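Local coordinates for protein putative transcription regulator (Lactobacillus plantarum WCFS1, PDB 3COL) that probably binds DNA through a TetR-type helix-turn-helix domain and regulates transcription, as a dimer in which an all-helical region joins the two subunits, at residues 92-101 with 156-167. Residues are numbered along the deposited sequence; the frame is centred on the assembly and turned at random. Where two conformers were deposited one is given.
Sequences YVQQVYDYSL and MGVVFSTIHTHT
I163 enters a hole made by V93, V96, Y97 and S100, a knobs-into-holes fit between segments of helices 85-102 and 152-171 that run roughly parallel, their axes crossing at -29° and approaching to 9.6 Å. The pair belongs to the all-helical region that accompanies the DNA-binding domain in TetR-type regulators. The branches of I163 divide the hole: CD1 lies 3.7 Å from V96 CG1 and also touches the backbone N of Y97, whereas CG2 presses on S100 CB at 3.4 Å, tighter than usual for two carbons. The split follows from the first torsion (chi1 -69°), which sets CG1 beside the backbone N and CG2 opposite it.

Toward the N-terminal ends, V96 CG1 stands over one face of the F160 ring, 4.0 Å from its centroid, a CH-pi contact, while Y92 OH lies in the plane of that ring at its edge. In one of its two conformers, selenomethionine M156 brings its selenium obliquely to the Y92 ring, a Met-aromatic contact, and V134 of helix 133-143 touches both residues. Next to this group, V93 CG2 meets V159 CG2 at 4.0 Å.

At the other end the Y97 and H166 rings meet rim to rim, their planes only 18° apart. Second-shell partners hold both: F182 packs edge-to-face with Y97, and Y175 OH is hydrogen-bonded to H166 ND1. V158 and S161, on other faces of helix 152-171, pack against the second subunit, which H166 also reaches, and this places the contact beside the dimer interface. Between the two helices, T167 OG1 lies 2.7 Å from S100 OG and gives its own hydrogen bond to I163 O, reaching that carbonyl from the face opposite T167 N.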
ATOM      1  N   TYR A  92      18.987  -5.801   3.286  1.00 11.46           N
ATOM      2  CA  TYR A  92      18.102  -4.766   2.742  1.00 12.99           C
ATOM      3  C   TYR A  92      16.761  -4.686   3.467  1.00 11.55           C
ATOM      4  O   TYR A  92      16.334  -3.620   3.882  1.00 11.94           O
ATOM      5  CB  TYR A  92      17.899  -4.964   1.230  1.00 14.24           C
ATOM      6  CG  TYR A  92      16.865  -4.034   0.649  1.00 16.50           C
ATOM      7  CD1 TYR A  92      17.034  -2.655   0.698  1.00 14.62           C
ATOM      8  CD2 TYR A  92      15.706  -4.538   0.095  1.00 16.55           C
ATOM      9  CE1 TYR A  92      16.060  -1.807   0.176  1.00 19.29           C
ATOM     10  CE2 TYR A  92      14.738  -3.710  -0.405  1.00 19.87           C
ATOM     11  CZ  TYR A  92      14.923  -2.352  -0.355  1.00 18.16           C
ATOM     12  OH  TYR A  92      13.949  -1.535  -0.889  1.00 22.99           O
ATOM     13  N   VAL A  93      16.076  -5.817   3.577  1.00 12.08           N
ATOM     14  CA  VAL A  93      14.768  -5.837   4.160  1.00 10.84           C
ATOM     15  C   VAL A  93      14.855  -5.478   5.647  1.00 10.50           C
ATOM     16  O   VAL A  93      13.967  -4.831   6.179  1.00 10.29           O
ATOM     17  CB  VAL A  93      14.072  -7.208   3.949  1.00 11.89           C
ATOM     18  CG1 VAL A  93      12.669  -7.196   4.571  1.00  9.92           C
ATOM     19  CG2 VAL A  93      13.974  -7.523   2.442  1.00 11.90           C
ATOM     20  N   GLN A  94      15.918  -5.901   6.318  1.00 10.36           N
ATOM     21  CA  GLN A  94      16.060  -5.554   7.729  1.00 11.51           C
ATOM     22  C   GLN A  94      16.228  -4.034   7.942  1.00 11.69           C
ATOM     23  O   GLN A  94      15.656  -3.464   8.882  1.00 11.78           O
ATOM     24  CB  GLN A  94      17.183  -6.350   8.376  1.00 12.25           C
ATOM     25  CG  GLN A  94      17.569  -5.872   9.754  1.00 15.44           C
ATOM     26  CD  GLN A  94      17.962  -7.018  10.596  1.00 23.69           C
ATOM     27  OE1 GLN A  94      18.815  -7.832  10.209  1.00 27.24           O
ATOM     28  NE2 GLN A  94      17.321  -7.139  11.749  1.00 27.47           N
ATOM     29  N   GLN A  95      16.997  -3.386   7.075  1.00 12.15           N
ATOM     30  CA  GLN A  95      17.084  -1.913   7.073  1.00 13.46           C
ATOM     31  C   GLN A  95      15.727  -1.208   6.804  1.00 12.50           C
ATOM     32  O   GLN A  95      15.341  -0.296   7.537  1.00 13.37           O
ATOM     33  CB  GLN A  95      18.156  -1.448   6.068  1.00 13.91           C
ATOM     34  CG  GLN A  95      18.402   0.074   6.025  1.00 17.06           C
ATOM     35  CD  GLN A  95      18.570   0.723   7.412  1.00 21.66           C
ATOM     36  OE1 GLN A  95      19.176   0.149   8.330  1.00 20.76           O
ATOM     37  NE2 GLN A  95      18.041   1.940   7.556  1.00 23.22           N
ATOM     38  N   VAL A  96      14.997  -1.626   5.776  1.00 12.08           N
ATOM     39  CA  VAL A  96      13.647  -1.027   5.496  1.00 10.39           C
ATOM     40  C   VAL A  96      12.760  -1.159   6.738  1.00 10.46           C
ATOM     41  O   VAL A  96      12.092  -0.220   7.146  1.00 10.56           O
ATOM     42  CB  VAL A  96      12.969  -1.668   4.244  1.00 10.62           C
ATOM     43  CG1 VAL A  96      11.529  -1.069   3.990  1.00  9.08           C
ATOM     44  CG2 VAL A  96      13.819  -1.526   3.004  1.00  9.38           C
ATOM     45  N   TYR A  97      12.784  -2.337   7.346  1.00 10.50           N
ATOM     46  CA  TYR A  97      12.053  -2.640   8.577  1.00 11.50           C
ATOM     47  C   TYR A  97      12.418  -1.712   9.726  1.00 12.07           C
ATOM     48  O   TYR A  97      11.530  -1.066  10.302  1.00 10.64           O
ATOM     49  CB  TYR A  97      12.284  -4.113   8.952  1.00 12.20           C
ATOM     50  CG  TYR A  97      11.629  -4.601  10.213  1.00 12.22           C
ATOM     51  CD1 TYR A  97      10.352  -5.166  10.190  1.00 11.71           C
ATOM     52  CD2 TYR A  97      12.315  -4.531  11.446  1.00 12.86           C
ATOM     53  CE1 TYR A  97       9.745  -5.636  11.395  1.00 14.39           C
ATOM     54  CE2 TYR A  97      11.734  -5.005  12.646  1.00 13.68           C
ATOM     55  CZ  TYR A  97      10.448  -5.554  12.608  1.00 15.39           C
ATOM     56  OH  TYR A  97       9.864  -5.998  13.792  1.00 17.10           O
ATOM     57  N   ASP A  98      13.713  -1.618  10.044  1.00 12.97           N
ATOM     58  CA  ASP A  98      14.165  -0.714  11.124  1.00 14.38           C
ATOM     59  C   ASP A  98      13.802   0.724  10.792  1.00 15.26           C
ATOM     60  O   ASP A  98      13.292   1.456  11.665  1.00 15.75           O
ATOM     61  CB  ASP A  98      15.682  -0.781  11.323  1.00 14.02           C
ATOM     62  CG  ASP A  98      16.158  -2.122  11.892  1.00 16.69           C
ATOM     63  OD1 ASP A  98      15.358  -2.866  12.503  1.00 14.78           O
ATOM     64  OD2 ASP A  98      17.371  -2.396  11.750  1.00 18.29           O
ATOM     65  N   TYR A  99      14.107   1.126   9.553  1.00 16.02           N
ATOM     66  CA  TYR A  99      13.796   2.479   9.068  1.00 17.27           C
ATOM     67  C   TYR A  99      12.330   2.842   9.266  1.00 16.45           C
ATOM     68  O   TYR A  99      12.012   3.899   9.795  1.00 15.97           O
ATOM     69  CB  TYR A  99      14.166   2.700   7.592  1.00 18.39           C
ATOM     70  CG  TYR A  99      13.649   4.049   7.155  1.00 22.68           C
ATOM     71  CD1 TYR A  99      14.274   5.228   7.600  1.00 25.21           C
ATOM     72  CD2 TYR A  99      12.491   4.167   6.390  1.00 23.15           C
ATOM     73  CE1 TYR A  99      13.785   6.455   7.249  1.00 25.26           C
ATOM     74  CE2 TYR A  99      11.991   5.405   6.042  1.00 21.23           C
ATOM     75  CZ  TYR A  99      12.643   6.538   6.473  1.00 24.98           C
ATOM     76  OH  TYR A  99      12.159   7.787   6.140  1.00 24.09           O
ATOM     77  N   SER A 100      11.442   1.956   8.819  1.00 16.28           N
ATOM     78  CA  SER A 100      10.026   2.209   8.913  1.00 15.38           C
ATOM     79  C   SER A 100       9.523   2.339  10.358  1.00 14.94           C
ATOM     80  O   SER A 100       8.736   3.227  10.656  1.00 15.54           O
ATOM     81  CB  SER A 100       9.235   1.145   8.130  1.00 15.05           C
ATOM     82  OG  SER A 100       7.832   1.446   8.133  1.00 14.15           O
ATOM     83  N   LEU A 101       9.926   1.446  11.256  1.00 14.61           N
ATOM     84  CA  LEU A 101       9.451   1.527  12.635  1.00 14.25           C
ATOM     85  C   LEU A 101       9.930   2.773  13.347  1.00 13.86           C
ATOM     86  O   LEU A 101       9.261   3.262  14.269  1.00 13.76           O
ATOM     87  CB  LEU A 101       9.883   0.293  13.439  1.00 14.76           C
ATOM     88  CG  LEU A 101       9.331  -1.049  12.978  1.00 14.34           C
ATOM     89  CD1 LEU A 101       9.936  -2.198  13.762  1.00 14.35           C
ATOM     90  CD2 LEU A 101       7.840  -1.037  13.202  1.00 16.36           C
HETATM   91  N   MSE A 156       9.560  -5.951  -4.532  0.50  3.47           N
HETATM   92  CA  MSE A 156       9.534  -4.641  -3.851  0.50  4.45           C
HETATM   93  C   MSE A 156       8.236  -4.438  -3.076  0.50  4.11           C
HETATM   94  O   MSE A 156       8.240  -4.031  -1.919  0.50  4.37           O
HETATM   95  CB  MSE A 156       9.676  -3.511  -4.879  0.50  4.80           C
HETATM   96  CG  MSE A 156      11.084  -3.362  -5.442  0.50  6.10           C
HETATM   97 SE   MSE A 156      12.344  -3.018  -3.994  0.50 11.45          SE
HETATM   98  CE  MSE A 156      11.878  -1.151  -3.595  0.50  8.16           C
ATOM     99  N   GLY A 157       7.130  -4.735  -3.741  1.00  4.78           N
ATOM    100  CA  GLY A 157       5.766  -4.558  -3.199  1.00  4.38           C
ATOM    101  C   GLY A 157       5.516  -5.345  -1.924  1.00  4.74           C
ATOM    102  O   GLY A 157       4.977  -4.795  -0.950  1.00  5.66           O
ATOM    103  N   VAL A 158       5.903  -6.620  -1.904  1.00  4.95           N
ATOM    104  CA  VAL A 158       5.728  -7.442  -0.714  1.00  5.42           C
ATOM    105  C   VAL A 158       6.569  -6.947   0.488  1.00  6.21           C
ATOM    106  O   VAL A 158       6.074  -6.933   1.630  1.00  6.65           O
ATOM    107  CB  VAL A 158       5.926  -8.980  -0.993  1.00  6.80           C
ATOM    108  CG1 VAL A 158       7.386  -9.331  -1.353  1.00  6.66           C
ATOM    109  CG2 VAL A 158       5.540  -9.766   0.242  1.00  7.01           C
ATOM    110  N   VAL A 159       7.818  -6.540   0.221  1.00  5.42           N
ATOM    111  CA  VAL A 159       8.686  -5.933   1.205  1.00  5.04           C
ATOM    112  C   VAL A 159       8.043  -4.682   1.791  1.00  4.99           C
ATOM    113  O   VAL A 159       7.894  -4.543   3.010  1.00  5.17           O
ATOM    114  CB  VAL A 159      10.056  -5.563   0.576  1.00  5.13           C
ATOM    115  CG1 VAL A 159      10.962  -4.715   1.592  1.00  5.74           C
ATOM    116  CG2 VAL A 159      10.777  -6.808   0.173  1.00  4.94           C
ATOM    117  N   PHE A 160       7.694  -3.743   0.940  1.00  3.59           N
ATOM    118  CA  PHE A 160       7.210  -2.475   1.436  1.00  4.06           C
ATOM    119  C   PHE A 160       5.829  -2.532   2.031  1.00  4.12           C
ATOM    120  O   PHE A 160       5.569  -1.901   3.077  1.00  3.13           O
ATOM    121  CB  PHE A 160       7.353  -1.379   0.359  1.00  4.70           C
ATOM    122  CG  PHE A 160       8.747  -0.842   0.298  1.00  8.26           C
ATOM    123  CD1 PHE A 160       9.066   0.354   0.913  1.00  7.48           C
ATOM    124  CD2 PHE A 160       9.775  -1.590  -0.305  1.00 10.13           C
ATOM    125  CE1 PHE A 160      10.371   0.824   0.884  1.00  9.89           C
ATOM    126  CE2 PHE A 160      11.057  -1.139  -0.326  1.00  8.05           C
ATOM    127  CZ  PHE A 160      11.372   0.065   0.277  1.00  8.06           C
ATOM    128  N   SER A 161       4.931  -3.281   1.385  0.50  4.20           N
ATOM    129  CA  SER A 161       3.534  -3.360   1.864  0.50  4.23           C
ATOM    130  C   SER A 161       3.405  -4.039   3.221  0.50  4.00           C
ATOM    131  O   SER A 161       2.686  -3.553   4.089  0.50  4.10           O
ATOM    132  CB  SER A 161       2.631  -4.027   0.837  0.50  4.56           C
ATOM    133  OG  SER A 161       1.363  -4.299   1.394  0.50  6.82           O
ATOM    134  N   THR A 162       4.134  -5.135   3.404  1.00  4.09           N
ATOM    135  CA  THR A 162       4.160  -5.895   4.678  1.00  4.04           C
ATOM    136  C   THR A 162       4.747  -5.046   5.823  1.00  3.35           C
ATOM    137  O   THR A 162       4.171  -5.002   6.893  1.00  2.00           O
ATOM    138  CB  THR A 162       4.971  -7.211   4.554  1.00  3.81           C
ATOM    139  OG1 THR A 162       4.386  -8.012   3.513  1.00  4.71           O
ATOM    140  CG2 THR A 162       4.992  -8.032   5.868  1.00  2.80           C
ATOM    141  N   ILE A 163       5.885  -4.390   5.568  1.00  2.29           N
ATOM    142  CA  ILE A 163       6.474  -3.507   6.554  1.00  2.34           C
ATOM    143  C   ILE A 163       5.581  -2.306   6.830  1.00  2.37           C
ATOM    144  O   ILE A 163       5.438  -1.880   7.972  1.00  2.39           O
ATOM    145  CB  ILE A 163       7.913  -3.102   6.144  1.00  2.19           C
ATOM    146  CG1 ILE A 163       8.833  -4.338   6.258  1.00  3.28           C
ATOM    147  CG2 ILE A 163       8.399  -1.910   6.965  1.00  2.00           C
ATOM    148  CD1 ILE A 163      10.235  -4.168   5.578  1.00  3.12           C
ATOM    149  N   HIS A 164       4.966  -1.752   5.789  1.00  2.76           N
ATOM    150  CA  HIS A 164       4.116  -0.610   6.011  1.00  3.38           C
ATOM    151  C   HIS A 164       2.910  -0.961   6.901  1.00  3.29           C
ATOM    152  O   HIS A 164       2.641  -0.249   7.843  1.00  3.42           O
ATOM    153  CB  HIS A 164       3.672   0.011   4.684  1.00  2.85           C
ATOM    154  CG  HIS A 164       2.958   1.304   4.853  1.00  5.14           C
ATOM    155  ND1 HIS A 164       2.018   1.755   3.961  1.00 10.38           N
ATOM    156  CD2 HIS A 164       3.039   2.246   5.819  1.00  5.27           C
ATOM    157  CE1 HIS A 164       1.541   2.917   4.377  1.00  7.80           C
ATOM    158  NE2 HIS A 164       2.142   3.233   5.500  1.00  4.17           N
ATOM    159  N   THR A 165       2.208  -2.054   6.591  1.00  3.58           N
ATOM    160  CA  THR A 165       1.056  -2.527   7.370  1.00  4.93           C
ATOM    161  C   THR A 165       1.442  -2.778   8.833  1.00  4.45           C
ATOM    162  O   THR A 165       0.742  -2.362   9.755  1.00  5.41           O
ATOM    163  CB  THR A 165       0.431  -3.797   6.756  1.00  4.48           C
ATOM    164  OG1 THR A 165       0.057  -3.550   5.386  1.00  6.37           O
ATOM    165  CG2 THR A 165      -0.827  -4.219   7.509  1.00  6.40           C
ATOM    166  N   HIS A 166       2.564  -3.444   9.030  1.00  4.08           N
ATOM    167  CA  HIS A 166       3.073  -3.750  10.365  1.00  4.19           C
ATOM    168  C   HIS A 166       3.328  -2.435  11.129  1.00  4.08           C
ATOM    169  O   HIS A 166       2.974  -2.308  12.288  1.00  4.05           O
ATOM    170  CB  HIS A 166       4.349  -4.612  10.206  1.00  2.87           C
ATOM    171  CG  HIS A 166       4.993  -5.021  11.502  1.00  5.30           C
ATOM    172  ND1 HIS A 166       4.303  -5.647  12.522  1.00  5.00           N
ATOM    173  CD2 HIS A 166       6.279  -4.935  11.919  1.00  2.00           C
ATOM    174  CE1 HIS A 166       5.134  -5.912  13.519  1.00  4.22           C
ATOM    175  NE2 HIS A 166       6.336  -5.487  13.180  1.00  4.65           N
ATOM    176  N   THR A 167       3.913  -1.446  10.445  1.00  4.15           N
ATOM    177  CA  THR A 167       4.201  -0.138  11.054  1.00  4.43           C
ATOM    178  C   THR A 167       2.939   0.616  11.481  1.00  4.91           C
ATOM    179  O   THR A 167       2.865   1.100  12.593  1.00  4.58           O
ATOM    180  CB  THR A 167       4.998   0.739  10.091  1.00  4.70           C
ATOM    181  OG1 THR A 167       6.210   0.031   9.748  1.00  4.73           O
ATOM    182  CG2 THR A 167       5.334   2.109  10.752  1.00  3.27           C
TER
HETATM  183  O   HOH W   1       8.198  -5.673  15.530  1.00 27.94           O